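Local coordinates for protein alpha-rhamnosidase (Dictyoglomus thermophilum, PDB 6I60) that probably hydrolyses terminal non-reducing alpha-L-rhamnose residues of alpha-L-rhamnosides, acting as an alpha-L-rhamnosidase, at residues K190-Y195 with D233-I238; Y205-R210 with G241-G246; G542-V547 with K590-F595. All blocks are in the same frame, centred on the assembly; numbering follows the deposited sequence.

Contact 1. Residues K190-Y195 with D233-I238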
ATOM      1  N   LYS A 190     -15.355 -26.729  20.604  1.00 82.77           N
ATOM      2  CA  LYS A 190     -16.304 -25.921  19.852  1.00 80.71           C
ATOM      3  C   LYS A 190     -15.608 -24.956  18.903  1.00 84.10           C
ATOM      4  O   LYS A 190     -16.050 -24.784  17.763  1.00 83.03           O
ATOM      5  CB  LYS A 190     -17.209 -25.141  20.810  1.00 80.86           C
ATOM      6  CG  LYS A 190     -18.427 -24.511  20.154  1.00 79.31           C
ATOM      7  CD  LYS A 190     -19.503 -24.193  21.181  1.00 80.83           C
ATOM      8  CE  LYS A 190     -19.302 -22.811  21.784  1.00 83.53           C
ATOM      9  NZ  LYS A 190     -20.023 -22.652  23.080  1.00 83.58           N
ATOM     10  N   ARG A 191     -14.520 -24.334  19.352  1.00 82.07           N
ATOM     11  CA  ARG A 191     -13.714 -23.450  18.523  1.00 75.60           C
ATOM     12  C   ARG A 191     -12.346 -23.304  19.173  1.00 76.78           C
ATOM     13  O   ARG A 191     -12.179 -23.550  20.370  1.00 78.78           O
ATOM     14  CB  ARG A 191     -14.375 -22.080  18.342  1.00 70.65           C
ATOM     15  CG  ARG A 191     -14.247 -21.174  19.552  1.00 77.33           C
ATOM     16  CD  ARG A 191     -14.508 -19.725  19.192  1.00 76.11           C
ATOM     17  NE  ARG A 191     -14.903 -18.942  20.359  1.00 80.74           N
ATOM     18  CZ  ARG A 191     -14.644 -17.649  20.516  1.00 76.25           C
ATOM     19  NH1 ARG A 191     -13.985 -16.984  19.576  1.00 68.95           N
ATOM     20  NH2 ARG A 191     -15.042 -17.020  21.613  1.00 75.76           N
ATOM     21  N   ALA A 192     -11.366 -22.902  18.365  1.00 76.17           N
ATOM     22  CA  ALA A 192     -10.007 -22.705  18.846  1.00 73.53           C
ATOM     23  C   ALA A 192      -9.414 -21.465  18.201  1.00 65.27           C
ATOM     24  O   ALA A 192      -9.584 -21.237  17.000  1.00 71.18           O
ATOM     25  CB  ALA A 192      -9.121 -23.923  18.553  1.00 69.30           C
ATOM     26  N   ARG A 193      -8.720 -20.666  19.006  1.00 65.98           N
ATOM     27  CA  ARG A 193      -8.082 -19.446  18.537  1.00 64.26           C
ATOM     28  C   ARG A 193      -6.658 -19.381  19.066  1.00 69.72           C
ATOM     29  O   ARG A 193      -6.345 -19.924  20.130  1.00 74.66           O
ATOM     30  CB  ARG A 193      -8.858 -18.201  18.975  1.00 64.83           C
ATOM     31  CG  ARG A 193     -10.246 -18.096  18.372  1.00 68.86           C
ATOM     32  CD  ARG A 193     -10.178 -17.966  16.862  1.00 66.75           C
ATOM     33  NE  ARG A 193     -11.485 -17.674  16.283  1.00 63.46           N
ATOM     34  CZ  ARG A 193     -12.344 -18.603  15.878  1.00 63.60           C
ATOM     35  NH1 ARG A 193     -12.033 -19.887  15.987  1.00 67.18           N
ATOM     36  NH2 ARG A 193     -13.513 -18.247  15.362  1.00 66.59           N
ATOM     37  N   VAL A 194      -5.798 -18.704  18.310  1.00 72.14           N
ATOM     38  CA  VAL A 194      -4.373 -18.613  18.612  1.00 67.30           C
ATOM     39  C   VAL A 194      -3.937 -17.176  18.361  1.00 58.76           C
ATOM     40  O   VAL A 194      -4.084 -16.668  17.246  1.00 54.78           O
ATOM     41  CB  VAL A 194      -3.547 -19.597  17.763  1.00 60.29           C
ATOM     42  CG1 VAL A 194      -2.141 -19.087  17.557  1.00 62.49           C
ATOM     43  CG2 VAL A 194      -3.517 -20.962  18.422  1.00 71.64           C
ATOM     44  N   TYR A 195      -3.419 -16.518  19.396  1.00 62.46           N
ATOM     45  CA  TYR A 195      -3.055 -15.102  19.341  1.00 59.88           C
ATOM     46  C   TYR A 195      -1.550 -14.998  19.567  1.00 57.98           C
ATOM     47  O   TYR A 195      -1.086 -15.011  20.710  1.00 53.72           O
ATOM     48  CB  TYR A 195      -3.834 -14.291  20.374  1.00 58.77           C
ATOM     49  CG  TYR A 195      -5.322 -14.581  20.409  1.00 59.20           C
ATOM     50  CD1 TYR A 195      -5.822 -15.679  21.098  1.00 63.94           C
ATOM     51  CD2 TYR A 195      -6.226 -13.749  19.762  1.00 62.20           C
ATOM     52  CE1 TYR A 195      -7.178 -15.947  21.133  1.00 68.34           C
ATOM     53  CE2 TYR A 195      -7.587 -14.008  19.795  1.00 62.11           C
ATOM     54  CZ  TYR A 195      -8.057 -15.108  20.480  1.00 63.52           C
ATOM     55  OH  TYR A 195      -9.408 -15.365  20.510  1.00 57.64           O
ATOM     56  N   ASP A 233      -7.439 -19.058  13.287  1.00 68.17           N
ATOM     57  CA  ASP A 233      -8.493 -20.020  13.585  1.00 68.31           C
ATOM     58  C   ASP A 233      -7.909 -21.417  13.427  1.00 59.23           C
ATOM     59  O   ASP A 233      -7.657 -21.869  12.305  1.00 60.37           O
ATOM     60  CB  ASP A 233      -9.698 -19.813  12.669  1.00 72.96           C
ATOM     61  CG  ASP A 233     -10.616 -21.021  12.631  1.00 77.75           C
ATOM     62  OD1 ASP A 233     -10.950 -21.556  13.710  1.00 79.03           O
ATOM     63  OD2 ASP A 233     -11.003 -21.440  11.520  1.00 79.34           O
ATOM     64  N   VAL A 234      -7.688 -22.096  14.548  1.00 63.46           N
ATOM     65  CA  VAL A 234      -7.071 -23.417  14.536  1.00 72.71           C
ATOM     66  C   VAL A 234      -8.054 -24.439  15.086  1.00 70.62           C
ATOM     67  O   VAL A 234      -7.655 -25.426  15.713  1.00 72.00           O
ATOM     68  CB  VAL A 234      -5.758 -23.424  15.339  1.00 67.92           C
ATOM     69  CG1 VAL A 234      -4.720 -22.558  14.650  1.00 64.62           C
ATOM     70  CG2 VAL A 234      -6.002 -22.939  16.762  1.00 65.13           C
ATOM     71  N   SER A 235      -9.348 -24.209  14.851  1.00 69.05           N
ATOM     72  CA  SER A 235     -10.369 -25.135  15.330  1.00 65.69           C
ATOM     73  C   SER A 235     -10.156 -26.529  14.753  1.00 74.21           C
ATOM     74  O   SER A 235      -9.918 -27.493  15.489  1.00 79.23           O
ATOM     75  CB  SER A 235     -11.759 -24.608  14.977  1.00 67.60           C
ATOM     76  OG  SER A 235     -12.028 -23.394  15.654  1.00 66.56           O
ATOM     77  N   LYS A 236     -10.210 -26.650  13.427  1.00 77.80           N
ATOM     78  CA  LYS A 236     -10.073 -27.952  12.783  1.00 74.89           C
ATOM     79  C   LYS A 236      -8.612 -28.379  12.712  1.00 72.52           C
ATOM     80  O   LYS A 236      -8.178 -28.970  11.718  1.00 71.94           O
ATOM     81  CB  LYS A 236     -10.685 -27.924  11.379  1.00 80.33           C
ATOM     82  CG  LYS A 236     -12.199 -27.742  11.351  1.00 85.65           C
ATOM     83  CD  LYS A 236     -12.881 -28.518  12.467  1.00 84.38           C
ATOM     84  CE  LYS A 236     -14.013 -29.379  11.928  1.00 79.72           C
ATOM     85  NZ  LYS A 236     -14.085 -30.696  12.620  1.00 70.57           N
ATOM     86  N   ASN A 237      -7.848 -28.079  13.763  1.00 75.78           N
ATOM     87  CA  ASN A 237      -6.457 -28.504  13.851  1.00 72.91           C
ATOM     88  C   ASN A 237      -6.121 -29.087  15.218  1.00 70.80           C
ATOM     89  O   ASN A 237      -4.943 -29.356  15.485  1.00 74.93           O
ATOM     90  CB  ASN A 237      -5.508 -27.332  13.557  1.00 73.88           C
ATOM     91  CG  ASN A 237      -5.407 -27.014  12.080  1.00 74.14           C
ATOM     92  OD1 ASN A 237      -5.506 -25.857  11.676  1.00 68.29           O
ATOM     93  ND2 ASN A 237      -5.196 -28.043  11.265  1.00 80.33           N
ATOM     94  N   ILE A 238      -7.113 -29.306  16.081  1.00 71.71           N
ATOM     95  CA  ILE A 238      -6.848 -29.579  17.490  1.00 75.66           C
ATOM     96  C   ILE A 238      -6.571 -31.057  17.773  1.00 78.86           C
ATOM     97  O   ILE A 238      -5.798 -31.368  18.685  1.00 85.35           O
ATOM     98  CB  ILE A 238      -8.024 -29.050  18.332  1.00 73.10           C
ATOM     99  CG1 ILE A 238      -7.930 -27.528  18.466  1.00 79.16           C
ATOM    100  CG2 ILE A 238      -8.069 -29.692  19.715  1.00 70.69           C
ATOM    101  CD1 ILE A 238      -6.544 -27.028  18.824  1.00 68.32           C
TER

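Contact 2. Residues Y205-R210 with G241-G246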
ATOM      1  N   TYR A 205       3.016 -23.610  13.795  1.00 64.11           N
ATOM      2  CA  TYR A 205       2.653 -24.978  13.459  1.00 64.39           C
ATOM      3  C   TYR A 205       1.839 -25.578  14.595  1.00 68.47           C
ATOM      4  O   TYR A 205       2.114 -25.320  15.770  1.00 70.03           O
ATOM      5  CB  TYR A 205       3.893 -25.842  13.198  1.00 59.85           C
ATOM      6  CG  TYR A 205       4.657 -25.460  11.953  1.00 64.66           C
ATOM      7  CD1 TYR A 205       4.326 -26.003  10.718  1.00 60.44           C
ATOM      8  CD2 TYR A 205       5.710 -24.557  12.011  1.00 58.76           C
ATOM      9  CE1 TYR A 205       5.021 -25.656   9.576  1.00 53.70           C
ATOM     10  CE2 TYR A 205       6.411 -24.205  10.873  1.00 63.32           C
ATOM     11  CZ  TYR A 205       6.062 -24.757   9.659  1.00 55.68           C
ATOM     12  OH  TYR A 205       6.757 -24.409   8.523  1.00 58.89           O
ATOM     13  N   ILE A 206       0.833 -26.376  14.238  1.00 68.00           N
ATOM     14  CA  ILE A 206       0.003 -27.078  15.212  1.00 69.17           C
ATOM     15  C   ILE A 206      -0.181 -28.507  14.725  1.00 71.75           C
ATOM     16  O   ILE A 206      -0.772 -28.730  13.662  1.00 74.24           O
ATOM     17  CB  ILE A 206      -1.364 -26.401  15.419  1.00 64.44           C
ATOM     18  CG1 ILE A 206      -1.207 -25.146  16.277  1.00 64.26           C
ATOM     19  CG2 ILE A 206      -2.345 -27.368  16.066  1.00 61.45           C
ATOM     20  CD1 ILE A 206      -2.511 -24.593  16.805  1.00 65.99           C
ATOM     21  N   ASN A 207       0.330 -29.471  15.493  1.00 63.84           N
ATOM     22  CA  ASN A 207       0.233 -30.893  15.162  1.00 65.91           C
ATOM     23  C   ASN A 207       0.844 -31.206  13.798  1.00 70.42           C
ATOM     24  O   ASN A 207       0.420 -32.142  13.115  1.00 61.03           O
ATOM     25  CB  ASN A 207      -1.219 -31.380  15.225  1.00 71.94           C
ATOM     26  CG  ASN A 207      -1.775 -31.372  16.636  1.00 70.52           C
ATOM     27  OD1 ASN A 207      -1.099 -31.772  17.584  1.00 73.71           O
ATOM     28  ND2 ASN A 207      -3.014 -30.917  16.781  1.00 67.15           N
ATOM     29  N   GLY A 208       1.840 -30.420  13.386  1.00 68.87           N
ATOM     30  CA  GLY A 208       2.600 -30.684  12.186  1.00 65.89           C
ATOM     31  C   GLY A 208       2.225 -29.837  10.987  1.00 67.94           C
ATOM     32  O   GLY A 208       3.010 -29.759  10.036  1.00 70.53           O
ATOM     33  N   GLU A 209       1.059 -29.202  11.005  1.00 63.91           N
ATOM     34  CA  GLU A 209       0.573 -28.441   9.862  1.00 66.24           C
ATOM     35  C   GLU A 209       0.836 -26.954  10.057  1.00 69.65           C
ATOM     36  O   GLU A 209       0.675 -26.423  11.159  1.00 65.59           O
ATOM     37  CB  GLU A 209      -0.922 -28.681   9.647  1.00 68.08           C
ATOM     38  CG  GLU A 209      -1.302 -30.144   9.498  1.00 66.12           C
ATOM     39  CD  GLU A 209      -2.568 -30.493  10.252  1.00 68.73           C
ATOM     40  OE1 GLU A 209      -3.451 -31.151   9.664  1.00 76.51           O
ATOM     41  OE2 GLU A 209      -2.681 -30.108  11.434  1.00 77.00           O
ATOM     42  N   ARG A 210       1.247 -26.290   8.979  1.00 71.27           N
ATOM     43  CA  ARG A 210       1.395 -24.842   9.001  1.00 59.12           C
ATOM     44  C   ARG A 210       0.026 -24.184   9.099  1.00 61.21           C
ATOM     45  O   ARG A 210      -0.956 -24.665   8.527  1.00 61.44           O
ATOM     46  CB  ARG A 210       2.130 -24.361   7.751  1.00 58.88           C
ATOM     47  CG  ARG A 210       2.900 -23.064   7.935  1.00 59.27           C
ATOM     48  CD  ARG A 210       3.099 -22.370   6.598  1.00 61.77           C
ATOM     49  NE  ARG A 210       4.100 -21.308   6.652  1.00 70.90           N
ATOM     50  CZ  ARG A 210       3.811 -20.009   6.642  1.00 74.75           C
ATOM     51  NH1 ARG A 210       4.787 -19.111   6.685  1.00 65.79           N
ATOM     52  NH2 ARG A 210       2.547 -19.606   6.590  1.00 62.63           N
ATOM     53  N   GLY A 241      -6.162 -36.663  21.463  1.00 71.37           N
ATOM     54  CA  GLY A 241      -5.299 -36.871  22.612  1.00 77.11           C
ATOM     55  C   GLY A 241      -4.192 -35.853  22.803  1.00 72.79           C
ATOM     56  O   GLY A 241      -4.440 -34.726  23.239  1.00 69.44           O
ATOM     57  N   LYS A 242      -2.957 -36.247  22.501  1.00 69.51           N
ATOM     58  CA  LYS A 242      -1.819 -35.358  22.681  1.00 71.78           C
ATOM     59  C   LYS A 242      -1.765 -34.328  21.560  1.00 80.05           C
ATOM     60  O   LYS A 242      -2.085 -34.623  20.404  1.00 74.66           O
ATOM     61  CB  LYS A 242      -0.516 -36.157  22.725  1.00 74.13           C
ATOM     62  CG  LYS A 242       0.108 -36.243  24.110  1.00 71.22           C
ATOM     63  CD  LYS A 242       1.622 -36.107  24.047  1.00 77.91           C
ATOM     64  CE  LYS A 242       2.308 -37.122  24.949  1.00 84.96           C
ATOM     65  NZ  LYS A 242       3.773 -37.203  24.688  1.00 88.79           N
ATOM     66  N   ASN A 243      -1.367 -33.108  21.911  1.00 83.35           N
ATOM     67  CA  ASN A 243      -1.280 -32.010  20.963  1.00 77.05           C
ATOM     68  C   ASN A 243       0.095 -31.370  21.044  1.00 77.02           C
ATOM     69  O   ASN A 243       0.798 -31.475  22.053  1.00 84.07           O
ATOM     70  CB  ASN A 243      -2.353 -30.952  21.224  1.00 75.98           C
ATOM     71  CG  ASN A 243      -3.708 -31.360  20.704  1.00 76.72           C
ATOM     72  OD1 ASN A 243      -4.030 -32.545  20.635  1.00 77.35           O
ATOM     73  ND2 ASN A 243      -4.515 -30.377  20.329  1.00 80.06           N
ATOM     74  N   ALA A 244       0.469 -30.689  19.964  1.00 76.15           N
ATOM     75  CA  ALA A 244       1.760 -30.026  19.890  1.00 78.16           C
ATOM     76  C   ALA A 244       1.621 -28.751  19.073  1.00 67.83           C
ATOM     77  O   ALA A 244       0.873 -28.710  18.093  1.00 71.53           O
ATOM     78  CB  ALA A 244       2.825 -30.939  19.270  1.00 70.12           C
ATOM     79  N   ILE A 245       2.342 -27.715  19.488  1.00 60.69           N
ATOM     80  CA  ILE A 245       2.396 -26.457  18.758  1.00 69.09           C
ATOM     81  C   ILE A 245       3.852 -26.156  18.426  1.00 72.07           C
ATOM     82  O   ILE A 245       4.769 -26.547  19.156  1.00 65.48           O
ATOM     83  CB  ILE A 245       1.757 -25.300  19.554  1.00 66.74           C
ATOM     84  CG1 ILE A 245       2.219 -25.334  21.006  1.00 68.48           C
ATOM     85  CG2 ILE A 245       0.246 -25.399  19.512  1.00 68.88           C
ATOM     86  CD1 ILE A 245       3.458 -24.538  21.261  1.00 72.39           C
ATOM     87  N   GLY A 246       4.060 -25.454  17.314  1.00 75.69           N
ATOM     88  CA  GLY A 246       5.402 -25.126  16.876  1.00 70.49           C
ATOM     89  C   GLY A 246       5.557 -23.695  16.406  1.00 66.09           C
ATOM     90  O   GLY A 246       4.790 -23.227  15.558  1.00 67.47           O
TER

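Contact 3. Residues G542-V547 with K590-F595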
ATOM      1  N   GLY A 542       5.531  17.762  17.538  1.00 52.72           N
ATOM      2  CA  GLY A 542       4.852  17.584  16.273  1.00 53.81           C
ATOM      3  C   GLY A 542       5.730  17.137  15.129  1.00 55.63           C
ATOM      4  O   GLY A 542       5.243  17.054  13.995  1.00 51.58           O
ATOM      5  N   SER A 543       7.003  16.842  15.386  1.00 57.96           N
ATOM      6  CA  SER A 543       7.926  16.459  14.329  1.00 57.31           C
ATOM      7  C   SER A 543       7.630  15.047  13.829  1.00 54.92           C
ATOM      8  O   SER A 543       7.024  14.223  14.519  1.00 52.79           O
ATOM      9  CB  SER A 543       9.371  16.539  14.823  1.00 55.54           C
ATOM     10  OG  SER A 543       9.954  17.788  14.501  1.00 59.42           O
ATOM     11  N   LEU A 544       8.075  14.776  12.605  1.00 55.71           N
ATOM     12  CA  LEU A 544       7.927  13.468  11.986  1.00 51.50           C
ATOM     13  C   LEU A 544       9.247  13.053  11.358  1.00 49.15           C
ATOM     14  O   LEU A 544      10.036  13.895  10.918  1.00 54.33           O
ATOM     15  CB  LEU A 544       6.819  13.469  10.924  1.00 45.54           C
ATOM     16  CG  LEU A 544       5.396  13.693  11.435  1.00 46.65           C
ATOM     17  CD1 LEU A 544       4.424  13.864  10.277  1.00 49.34           C
ATOM     18  CD2 LEU A 544       4.980  12.542  12.325  1.00 44.02           C
ATOM     19  N   SER A 545       9.483  11.746  11.319  1.00 52.04           N
ATOM     20  CA  SER A 545      10.697  11.200  10.733  1.00 53.37           C
ATOM     21  C   SER A 545      10.538  11.040   9.225  1.00 52.40           C
ATOM     22  O   SER A 545       9.434  10.833   8.714  1.00 45.14           O
ATOM     23  CB  SER A 545      11.048   9.853  11.364  1.00 47.73           C
ATOM     24  OG  SER A 545      12.406   9.520  11.134  1.00 53.70           O
ATOM     25  N   ASP A 546      11.664  11.139   8.513  1.00 52.63           N
ATOM     26  CA  ASP A 546      11.628  10.976   7.064  1.00 55.14           C
ATOM     27  C   ASP A 546      11.327   9.535   6.668  1.00 60.85           C
ATOM     28  O   ASP A 546      10.812   9.293   5.571  1.00 59.59           O
ATOM     29  CB  ASP A 546      12.946  11.438   6.445  1.00 53.36           C
ATOM     30  CG  ASP A 546      12.977  12.934   6.194  1.00 54.91           C
ATOM     31  OD1 ASP A 546      11.893  13.532   6.025  1.00 55.40           O
ATOM     32  OD2 ASP A 546      14.083  13.513   6.167  1.00 57.34           O
ATOM     33  N   VAL A 547      11.638   8.572   7.537  1.00 52.77           N
ATOM     34  CA  VAL A 547      11.254   7.181   7.335  1.00 52.55           C
ATOM     35  C   VAL A 547      10.363   6.751   8.496  1.00 54.56           C
ATOM     36  O   VAL A 547      10.617   7.096   9.656  1.00 46.66           O
ATOM     37  CB  VAL A 547      12.480   6.249   7.183  1.00 52.43           C
ATOM     38  CG1 VAL A 547      13.524   6.888   6.284  1.00 54.28           C
ATOM     39  CG2 VAL A 547      13.091   5.892   8.524  1.00 57.68           C
ATOM     40  N   LYS A 590      -2.771  19.008  13.606  1.00 54.57           N
ATOM     41  CA  LYS A 590      -2.589  20.311  14.234  1.00 49.09           C
ATOM     42  C   LYS A 590      -1.212  20.435  14.867  1.00 52.24           C
ATOM     43  O   LYS A 590      -0.642  21.532  14.904  1.00 52.26           O
ATOM     44  CB  LYS A 590      -3.678  20.543  15.282  1.00 53.99           C
ATOM     45  CG  LYS A 590      -4.755  21.537  14.869  1.00 58.41           C
ATOM     46  CD  LYS A 590      -5.634  21.924  16.051  1.00 59.48           C
ATOM     47  CE  LYS A 590      -5.439  23.386  16.438  1.00 68.48           C
ATOM     48  NZ  LYS A 590      -6.343  23.805  17.551  1.00 68.58           N
ATOM     49  N   LYS A 591      -0.658  19.326  15.358  1.00 51.15           N
ATOM     50  CA  LYS A 591       0.647  19.376  16.006  1.00 52.23           C
ATOM     51  C   LYS A 591       1.774  19.502  14.988  1.00 54.16           C
ATOM     52  O   LYS A 591       2.747  20.226  15.227  1.00 56.76           O
ATOM     53  CB  LYS A 591       0.850  18.138  16.878  1.00 50.01           C
ATOM     54  CG  LYS A 591       1.743  18.378  18.083  1.00 51.02           C
ATOM     55  CD  LYS A 591       1.708  17.202  19.044  1.00 63.01           C
ATOM     56  CE  LYS A 591       0.627  17.376  20.098  1.00 58.93           C
ATOM     57  NZ  LYS A 591       0.884  16.527  21.293  1.00 57.73           N
ATOM     58  N   TYR A 592       1.666  18.809  13.850  1.00 50.99           N
ATOM     59  CA  TYR A 592       2.709  18.918  12.835  1.00 53.06           C
ATOM     60  C   TYR A 592       2.696  20.292  12.179  1.00 52.60           C
ATOM     61  O   TYR A 592       3.755  20.893  11.962  1.00 55.38           O
ATOM     62  CB  TYR A 592       2.557  17.828  11.776  1.00 47.57           C
ATOM     63  CG  TYR A 592       3.444  18.075  10.575  1.00 51.68           C
ATOM     64  CD1 TYR A 592       4.823  17.928  10.668  1.00 54.23           C
ATOM     65  CD2 TYR A 592       2.910  18.489   9.362  1.00 51.19           C
ATOM     66  CE1 TYR A 592       5.644  18.168   9.581  1.00 51.79           C
ATOM     67  CE2 TYR A 592       3.724  18.730   8.268  1.00 56.38           C
ATOM     68  CZ  TYR A 592       5.090  18.568   8.384  1.00 52.86           C
ATOM     69  OH  TYR A 592       5.905  18.807   7.300  1.00 53.58           O
ATOM     70  N   VAL A 593       1.508  20.799  11.840  1.00 43.92           N
ATOM     71  CA  VAL A 593       1.410  22.145  11.287  1.00 46.35           C
ATOM     72  C   VAL A 593       1.942  23.168  12.281  1.00 56.51           C
ATOM     73  O   VAL A 593       2.565  24.163  11.890  1.00 58.16           O
ATOM     74  CB  VAL A 593      -0.047  22.436  10.873  1.00 47.70           C
ATOM     75  CG1 VAL A 593      -0.247  23.918  10.585  1.00 45.52           C
ATOM     76  CG2 VAL A 593      -0.418  21.597   9.661  1.00 51.47           C
ATOM     77  N   GLU A 594       1.730  22.930  13.579  1.00 55.82           N
ATOM     78  CA  GLU A 594       2.317  23.797  14.596  1.00 55.29           C
ATOM     79  C   GLU A 594       3.839  23.771  14.528  1.00 56.09           C
ATOM     80  O   GLU A 594       4.493  24.803  14.715  1.00 59.25           O
ATOM     81  CB  GLU A 594       1.833  23.375  15.984  1.00 59.61           C
ATOM     82  CG  GLU A 594       1.741  24.514  16.984  1.00 62.42           C
ATOM     83  CD  GLU A 594       0.991  25.713  16.434  1.00 76.42           C
ATOM     84  OE1 GLU A 594       1.461  26.852  16.642  1.00 79.42           O
ATOM     85  OE2 GLU A 594      -0.067  25.514  15.794  1.00 69.04           O
ATOM     86  N   PHE A 595       4.420  22.598  14.261  1.00 48.73           N
ATOM     87  CA  PHE A 595       5.871  22.510  14.140  1.00 52.02           C
ATOM     88  C   PHE A 595       6.363  23.205  12.877  1.00 56.97           C
ATOM     89  O   PHE A 595       7.427  23.835  12.883  1.00 57.59           O
ATOM     90  CB  PHE A 595       6.321  21.051  14.148  1.00 51.26           C
ATOM     91  CG  PHE A 595       7.774  20.873  13.814  1.00 58.53           C
ATOM     92  CD1 PHE A 595       8.163  20.424  12.562  1.00 59.70           C
ATOM     93  CD2 PHE A 595       8.752  21.171  14.747  1.00 54.78           C
ATOM     94  CE1 PHE A 595       9.500  20.269  12.251  1.00 50.50           C
ATOM     95  CE2 PHE A 595      10.091  21.017  14.441  1.00 57.16           C
ATOM     96  CZ  PHE A 595      10.465  20.567  13.191  1.00 46.78           C
TER

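Contact 1. Residues K190-Y195 with D233-I238
The guanidinium of Arg193 has Asp233 CB over one face, displaced toward the rim, and Arg191 CD over the opposite face. Ser235 OG lies at its edge, near the plane. Arg193 NH1 forms a salt bridge to Asp233 OD1 at 3.0 Å, with the guanidinium and carboxylate planes 69° apart, so the charges meet through a single oxygen rather than flat against each other. The bend in the arginine chain at chi2 (-63°) carries NH1 back over its own strand, where it also donates to Ala192 O. Val234 N reaches Ala192 O from the opposite face of the carbonyl plane, at 3.2 Å, so two donors grip it. Ser235 OG serves twice: it donates to Asp233 OD1 at 2.9 Å and accepts from Ala192 N at 2.8 Å. Beneath this polar network Val234 CG2 packs on Ala192 CB and, at 3.6 Å, on Val194 CG2. The pairing of strand 189-199 with 226-233 ends at the antiparallel non-hydrogen-bonded pair Arg193–Asp233, and the following loop stays bonded to Ala192 through Val234 N and Ser235 OG. Strand 189-199 lies between 226-233 and 264-273, with Lys190 and Arg191 forming a classic beta bulge opposite Glu272. Glu136 of strand 133-137 forms salt bridges with both Arg191 and Arg193; Arg191 donates through NH2 to Cys110 O and pairs through NE with Glu272. Val194 packs against Leu204 and Ile206 of strand 201-206.

Contact 2. Residues Y205-R210 with G241-G246
Asn207 meets Ala244 where a tight beta hairpin lies against strand 242-250, and the pair illustrates how a turn residue can prolong a sheet's bonding pattern with its side chain. Ile206 to Glu209 form a type I' turn, with Asn207 and Gly208 at its two central positions in left-handed backbone conformations. At Gly208 a side chain would press on the carbonyl oxygen of Asn207, a crowding that glycine avoids. From CB of Asn207 the chain leaves with CG anti to the carbonyl carbon (chi1 -67°), which turns the amide toward the neighbouring strand; CG comes within 4.0 Å of Ala244 O. OD1 then accepts from Ala244 N at 3.0 Å, the donor standing 38° out of the amide plane, and also approaches Asn243 CA at 3.4 Å. ND2 passes Asn243 ND2, the two amide planes being almost perpendicular, and donates to Asn237 O in a nearby loop. With Asn207 N bonded to Ala244 O at 2.8 Å, backbone and side chain together engage both the N-H and the C=O of Ala244. An alanine here would remove the amide and is likely to leave Ala244 N and Asn237 O each without this partner. Farther along, Tyr205 and Gly246 form a hydrogen-bonded antiparallel pair, and the ring edge of Tyr205 lies near Gly246 O. On the side of the sheet that carries Ile206 and Ile245, Ile206 CG1 rests against Ile245 CG2 at 3.6 Å.

Contact 3. Residues G542-V547 with K590-F595
Gly542 nestles against the helix at Lys591 and Tyr592, in a contact that shows how a loop can pack on a helix without a conventional hydrogen bond between the two. Carbon-to-oxygen contacts come first, and they run both ways. Gly542 CA points one of its hydrogens at Lys591 O, 3.5 Å away and nearly straight at 165°, although that carbonyl already accepts from Phe595 N within the helix. In return Tyr592 CA lies 3.4 Å from Gly542 O. A side chain on Gly542 would run into Lys591 O, and a positive phi of the kind found here suits glycine. The glycine CA also receives the aliphatic part of Lys591, whose CG lies 3.7 Å from it.

The aromatic contacts form a second group. Tyr592 and Phe595 lie about one helical turn apart, and in both, CG anti to the backbone N (chi1 169° and 171°) swings the ring out toward the same side of the loop. Gly542 O lies at the edge of the Tyr592 ring, in its plane, 3.5 Å from CD1. Ser543 OG instead sits over one face of Phe595, offset toward the rim, where CZ is its closest ring atom.

Purely apolar packing is slight: Leu544 CD1 approaches Tyr592 CD1 at 4.1 Å, the two side chains crossing at about a right angle.

Both segments belong to the six-hairpin glycosidase domain, an (alpha/alpha)6 barrel in this family. The 542-547 loop covers one side of helix 586-599, while Val593 on another side packs on helices 626-648 and 651-672, and Tyr592 also touches Ser562 of helix 559-562.

Contacts 1 and 2 are neighbours, with centres 11 Å apart, and they interlock along the chain because their segments alternate. They meet directly at the Asn207–Asn237 bond, 2.8 Å from Asn207 ND2 to Asn237 O, which joins the hairpin turn of one to the loop that leaves the strand of the other. Contact 3 belongs to a different domain. Its centre is about 43 Å from that of contact 1 and 47 Å from that of contact 2, and its nearest atoms stay about 27 and 26 Å away. A bound 2-(2-ethoxyethoxy)ethanol lies about 6 Å from the side chain of Ser543 in contact 3.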